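Local coordinates for mitogen-activated protein kinase kinase kinase 7 interacting protein 1 (Anopheles gambiae, PDB 2IRM), which probably serves as an adapter that binds the kinase TAK1 and triggers its autophosphorylation, and is built on a PP2C-type phosphatase fold, at residues L179-E184 with P266-L271; V158-H163 with L271-S276. All blocks are in the same frame, centred on the assembly; numbering follows the deposited sequence.

Contact 1 of 2, residues L179-E184 with P266-L271; sequences LCKTDE and PACRFL
Cys180 is held against Arg269 and Phe270 by two backbone hydrogen bonds, one for each of its polar main-chain atoms. Its N donates to Phe270 O at 3.1 Å, and its O receives Arg269 N at 2.8 Å. One residue thus faces two: Leu179 pairs with Leu271 and Lys181 with Cys268, so the second strand carries an extra residue, a beta bulge at Arg269 and Phe270. The helix-like backbone of Arg269 (phi -94°, psi -53°) fits the classic kind. On its other side Arg269 is hydrogen-bonded through the backbone to Phe355 and Asn356. Past the paired strands a longer bond runs from Thr182 N to Ala267 O (3.3 Å). Lys181 O is hydrogen-bonded to Thr189 OG1, and the backbones of these two residues are also hydrogen-bonded, while Thr182 OG1 bonds to Thr187 O. With its hydroxyl so engaged, Thr182 offers its methyl to Arg269: CG2 sits over one face of the guanidinium, off toward its rim and 3.5 Å from NE. On the same side of the sheet Cys180 lies over the Phe270 ring, its CB 3.9 Å from the centroid and its SG nearer the CE1-CZ side, a CH-pi and sulfur-aromatic pair. Phe270 CG stands between its own N and carbonyl carbon (chi1 58°), which brings the ring beneath Cys180. The opposite side carries Leu179, whose CD1 meets Cys268 SG at 3.9 Å and whose CD2 reaches Leu271 CB. There too the Lys181 chain passes alongside Cys268, with CE 3.6 Å from SG. The arrangement is a bulged antiparallel pairing between neighbouring inner strands, 176-181 and 268-274, of one sheet of the PP2C beta-sandwich, with helix 292-304 lying against Cys180 and Phe270.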
# COMPACT_ATOMS: atom_id res chain seq x y z
N LEU A 179 9.80 11.28 1.01
CA LEU A 179 10.04 12.63 1.49
C LEU A 179 10.83 13.41 0.47
O LEU A 179 11.85 12.93 -0.06
CB LEU A 179 10.78 12.63 2.83
CG LEU A 179 10.68 13.86 3.76
CD1 LEU A 179 11.61 14.97 3.33
CD2 LEU A 179 9.26 14.40 3.91
N CYS A 180 10.37 14.62 0.17
CA CYS A 180 11.08 15.47 -0.75
C CYS A 180 11.78 16.56 0.03
O CYS A 180 11.14 17.41 0.66
CB CYS A 180 10.13 16.06 -1.78
SG CYS A 180 9.24 14.79 -2.68
N LYS A 181 13.10 16.49 0.02
CA LYS A 181 13.92 17.52 0.64
C LYS A 181 14.58 18.38 -0.43
O LYS A 181 14.89 17.90 -1.52
CB LYS A 181 14.99 16.88 1.54
CG LYS A 181 14.62 16.86 3.02
CD LYS A 181 15.38 15.79 3.79
CE LYS A 181 15.38 16.10 5.28
NZ LYS A 181 15.43 14.89 6.14
N THR A 182 14.79 19.65 -0.11
CA THR A 182 15.70 20.49 -0.88
C THR A 182 16.96 20.81 -0.08
O THR A 182 16.88 21.19 1.09
CB THR A 182 15.00 21.80 -1.30
OG1 THR A 182 15.83 22.51 -2.23
CG2 THR A 182 14.89 22.75 -0.12
N ASP A 183 18.11 20.65 -0.72
CA ASP A 183 19.39 20.72 -0.02
C ASP A 183 20.21 21.92 -0.47
O ASP A 183 19.66 22.97 -0.80
CB ASP A 183 20.18 19.43 -0.24
CG ASP A 183 20.58 19.23 -1.68
OD1 ASP A 183 20.13 18.24 -2.30
OD2 ASP A 183 21.35 20.00 -2.29
N GLU A 184 21.53 21.76 -0.49
CA GLU A 184 22.44 22.88 -0.34
C GLU A 184 22.53 23.70 -1.62
O GLU A 184 22.68 24.92 -1.59
CB GLU A 184 23.83 22.39 0.07
CG GLU A 184 23.93 21.97 1.53
CD GLU A 184 25.33 21.54 1.92
OE1 GLU A 184 25.52 20.35 2.26
OE2 GLU A 184 26.25 22.39 1.88
N PRO A 266 12.43 23.10 8.03
CA PRO A 266 12.16 24.01 6.91
C PRO A 266 12.60 23.45 5.55
O PRO A 266 11.98 23.74 4.53
CB PRO A 266 12.98 25.25 7.26
CG PRO A 266 13.05 25.24 8.73
CD PRO A 266 13.14 23.79 9.12
N ALA A 267 13.67 22.65 5.56
CA ALA A 267 14.20 22.01 4.36
C ALA A 267 13.26 20.94 3.77
O ALA A 267 13.25 20.74 2.55
CB ALA A 267 15.57 21.42 4.64
N CYS A 268 12.49 20.27 4.62
CA CYS A 268 11.50 19.29 4.17
C CYS A 268 10.35 19.97 3.44
O CYS A 268 9.68 20.84 4.00
CB CYS A 268 10.93 18.49 5.35
SG CYS A 268 12.16 17.52 6.24
N ARG A 269 10.13 19.57 2.19
CA ARG A 269 9.20 20.30 1.33
C ARG A 269 7.78 19.75 1.34
O ARG A 269 6.83 20.49 1.58
CB ARG A 269 9.75 20.42 -0.09
CG ARG A 269 11.00 21.29 -0.20
CD ARG A 269 10.88 22.54 0.68
NE ARG A 269 11.49 23.74 0.12
CZ ARG A 269 11.53 24.07 -1.17
NH1 ARG A 269 10.97 23.28 -2.09
NH2 ARG A 269 12.12 25.20 -1.55
N PHE A 270 7.65 18.45 1.09
CA PHE A 270 6.34 17.78 1.10
C PHE A 270 6.49 16.28 1.12
O PHE A 270 7.49 15.74 0.66
CB PHE A 270 5.49 18.23 -0.09
CG PHE A 270 6.11 17.96 -1.43
CD1 PHE A 270 5.79 16.81 -2.15
CD2 PHE A 270 7.02 18.87 -1.98
CE1 PHE A 270 6.37 16.57 -3.39
CE2 PHE A 270 7.60 18.62 -3.23
CZ PHE A 270 7.27 17.47 -3.94
N LEU A 271 5.48 15.60 1.64
CA LEU A 271 5.51 14.15 1.75
C LEU A 271 4.51 13.49 0.80
O LEU A 271 3.39 13.99 0.62
CB LEU A 271 5.24 13.74 3.20
CG LEU A 271 4.93 12.27 3.44
CD1 LEU A 271 5.86 11.69 4.49
CD2 LEU A 271 3.47 12.11 3.83

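Contact 2 of 2, residues V158-H163 with L271-S276; sequences VLALIH and LVLMSS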
# COMPACT_ATOMS: atom_id res chain seq x y z
N VAL A 158 0.36 2.00 4.46
CA VAL A 158 1.41 2.99 4.74
C VAL A 158 0.83 4.11 5.57
O VAL A 158 -0.09 4.80 5.13
CB VAL A 158 2.02 3.58 3.46
CG1 VAL A 158 0.95 4.27 2.62
CG2 VAL A 158 3.15 4.55 3.80
N LEU A 159 1.35 4.31 6.78
CA LEU A 159 0.83 5.40 7.59
C LEU A 159 1.87 6.31 8.20
O LEU A 159 2.65 5.90 9.04
CB LEU A 159 -0.23 4.92 8.62
CG LEU A 159 -0.09 3.78 9.62
CD1 LEU A 159 0.87 4.15 10.74
CD2 LEU A 159 -1.45 3.46 10.22
N ALA A 160 1.86 7.55 7.73
CA ALA A 160 2.67 8.62 8.27
C ALA A 160 1.90 9.32 9.37
O ALA A 160 0.74 9.68 9.19
CB ALA A 160 3.04 9.62 7.18
N LEU A 161 2.56 9.49 10.52
CA LEU A 161 1.96 10.10 11.70
C LEU A 161 2.78 11.30 12.16
O LEU A 161 3.83 11.14 12.77
CB LEU A 161 1.83 9.05 12.81
CG LEU A 161 1.11 9.27 14.15
CD1 LEU A 161 2.10 9.53 15.26
CD2 LEU A 161 0.05 10.37 14.10
N ILE A 162 2.31 12.51 11.84
CA ILE A 162 3.00 13.73 12.25
C ILE A 162 2.58 14.16 13.66
O ILE A 162 1.50 14.74 13.86
CB ILE A 162 2.81 14.90 11.25
CG1 ILE A 162 3.09 14.43 9.82
CG2 ILE A 162 3.70 16.09 11.64
CD1 ILE A 162 2.90 15.50 8.76
N HIS A 163 3.45 13.86 14.62
CA HIS A 163 3.22 14.24 16.01
C HIS A 163 4.17 15.34 16.43
O HIS A 163 5.34 15.08 16.71
CB HIS A 163 3.35 13.03 16.93
CG HIS A 163 2.84 13.28 18.32
ND1 HIS A 163 3.67 13.31 19.42
CD2 HIS A 163 1.59 13.53 18.78
CE1 HIS A 163 2.95 13.56 20.50
NE2 HIS A 163 1.69 13.70 20.14
N LEU A 271 5.48 15.60 1.64
CA LEU A 271 5.51 14.15 1.75
C LEU A 271 4.51 13.49 0.80
O LEU A 271 3.39 13.99 0.62
CB LEU A 271 5.24 13.74 3.20
CG LEU A 271 4.93 12.27 3.44
CD1 LEU A 271 5.86 11.69 4.49
CD2 LEU A 271 3.47 12.11 3.83
N VAL A 272 4.93 12.39 0.19
CA VAL A 272 4.11 11.71 -0.81
C VAL A 272 3.78 10.29 -0.40
O VAL A 272 4.68 9.47 -0.19
CB VAL A 272 4.79 11.70 -2.19
CG1 VAL A 272 4.08 10.75 -3.13
CG2 VAL A 272 4.81 13.10 -2.78
N LEU A 273 2.49 9.99 -0.28
CA LEU A 273 2.08 8.62 0.02
C LEU A 273 1.54 7.93 -1.22
O LEU A 273 0.72 8.49 -1.94
CB LEU A 273 1.06 8.56 1.16
CG LEU A 273 1.57 9.00 2.54
CD1 LEU A 273 0.48 8.76 3.59
CD2 LEU A 273 2.87 8.30 2.91
N MET A 274 2.03 6.72 -1.45
CA MET A 274 1.67 5.96 -2.62
C MET A 274 1.02 4.66 -2.24
O MET A 274 1.56 3.91 -1.41
CB MET A 274 2.92 5.64 -3.42
CG MET A 274 3.53 6.84 -4.08
SD MET A 274 5.27 6.56 -4.41
CE MET A 274 5.87 6.74 -2.74
N SER A 275 -0.14 4.40 -2.84
CA SER A 275 -0.84 3.13 -2.70
C SER A 275 -0.23 2.06 -3.59
O SER A 275 0.53 2.36 -4.53
CB SER A 275 -2.31 3.31 -3.09
OG SER A 275 -2.44 3.46 -4.49
N SER A 276 -0.59 0.81 -3.30
CA SER A 276 -0.17 -0.37 -4.06
C SER A 276 -0.42 -0.25 -5.57
O SER A 276 0.49 -0.43 -6.38
CB SER A 276 -0.87 -1.61 -3.50
OG SER A 276 -0.75 -2.70 -4.39
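Strand 158-163 runs over strand 271-274 through Val158 and Ala160, with the axes 8.1 Å apart at closest approach and the chain directions 156° apart. At that spacing no hydrogen bond joins the backbones; the two strands belong to different sheets and meet by their side chains. The closest pair of CA atoms, those of Val158 and Leu273, is 7.4 Å apart. Every side chain that bridges the gap is aliphatic. Val158 and Leu273 point at each other and cross at a slant, with CG2 of Val158, the branch anti to the backbone N, 3.9 Å from CD2 of Leu273. The second torsion of Leu273 (chi2 -174°) extends CD1, and it is the other branch, CD2, that meets the valine. The second methyl of Val158, CG1, rests 4.1 Å from Met274 O, a loose van der Waals approach to the backbone where the strand ends. Ala160, two residues along and again directed inward, offers just its CB. Leu271 reaches it from one side with CD2 at 4.2 Å, and CD2 of Leu273 lies slightly farther off, so the small residue is met by two leucine branches. All five touching residues are buried, as expected between the sheets of a PP2C beta-sandwich. Around them, Ala177 of strand 176-181 packs on both Val158 and Leu273, and Leu351 of strand 344-354 touches Leu273. Val158 and Ala160 are hydrogen-bonded through their backbones to Ile55 and Tyr53 of strand 50-59. Beyond Met274 the chain passes through Ser275, at the N-cap position, into helix 276-285.

Both contacts use strand 268-274 and share Leu271, but they join it to the fold in different ways. Contact 1 is pairing within a sheet, governed by backbone hydrogen bonds; contact 2 is packing between sheets, made by aliphatic side chains without any such bond. Their places differ accordingly. Contact 2 is wholly buried about 10 Å from the centre of the chain, whereas contact 1, about 23 Å out, has partly exposed Lys181, Thr182, Ala267 and Arg269 at its edge and admits polar groups. The centres lie about 15 Å apart. Leu271 marks the changeover, meeting Leu179 beside it in its own sheet and Ala160 across the sandwich.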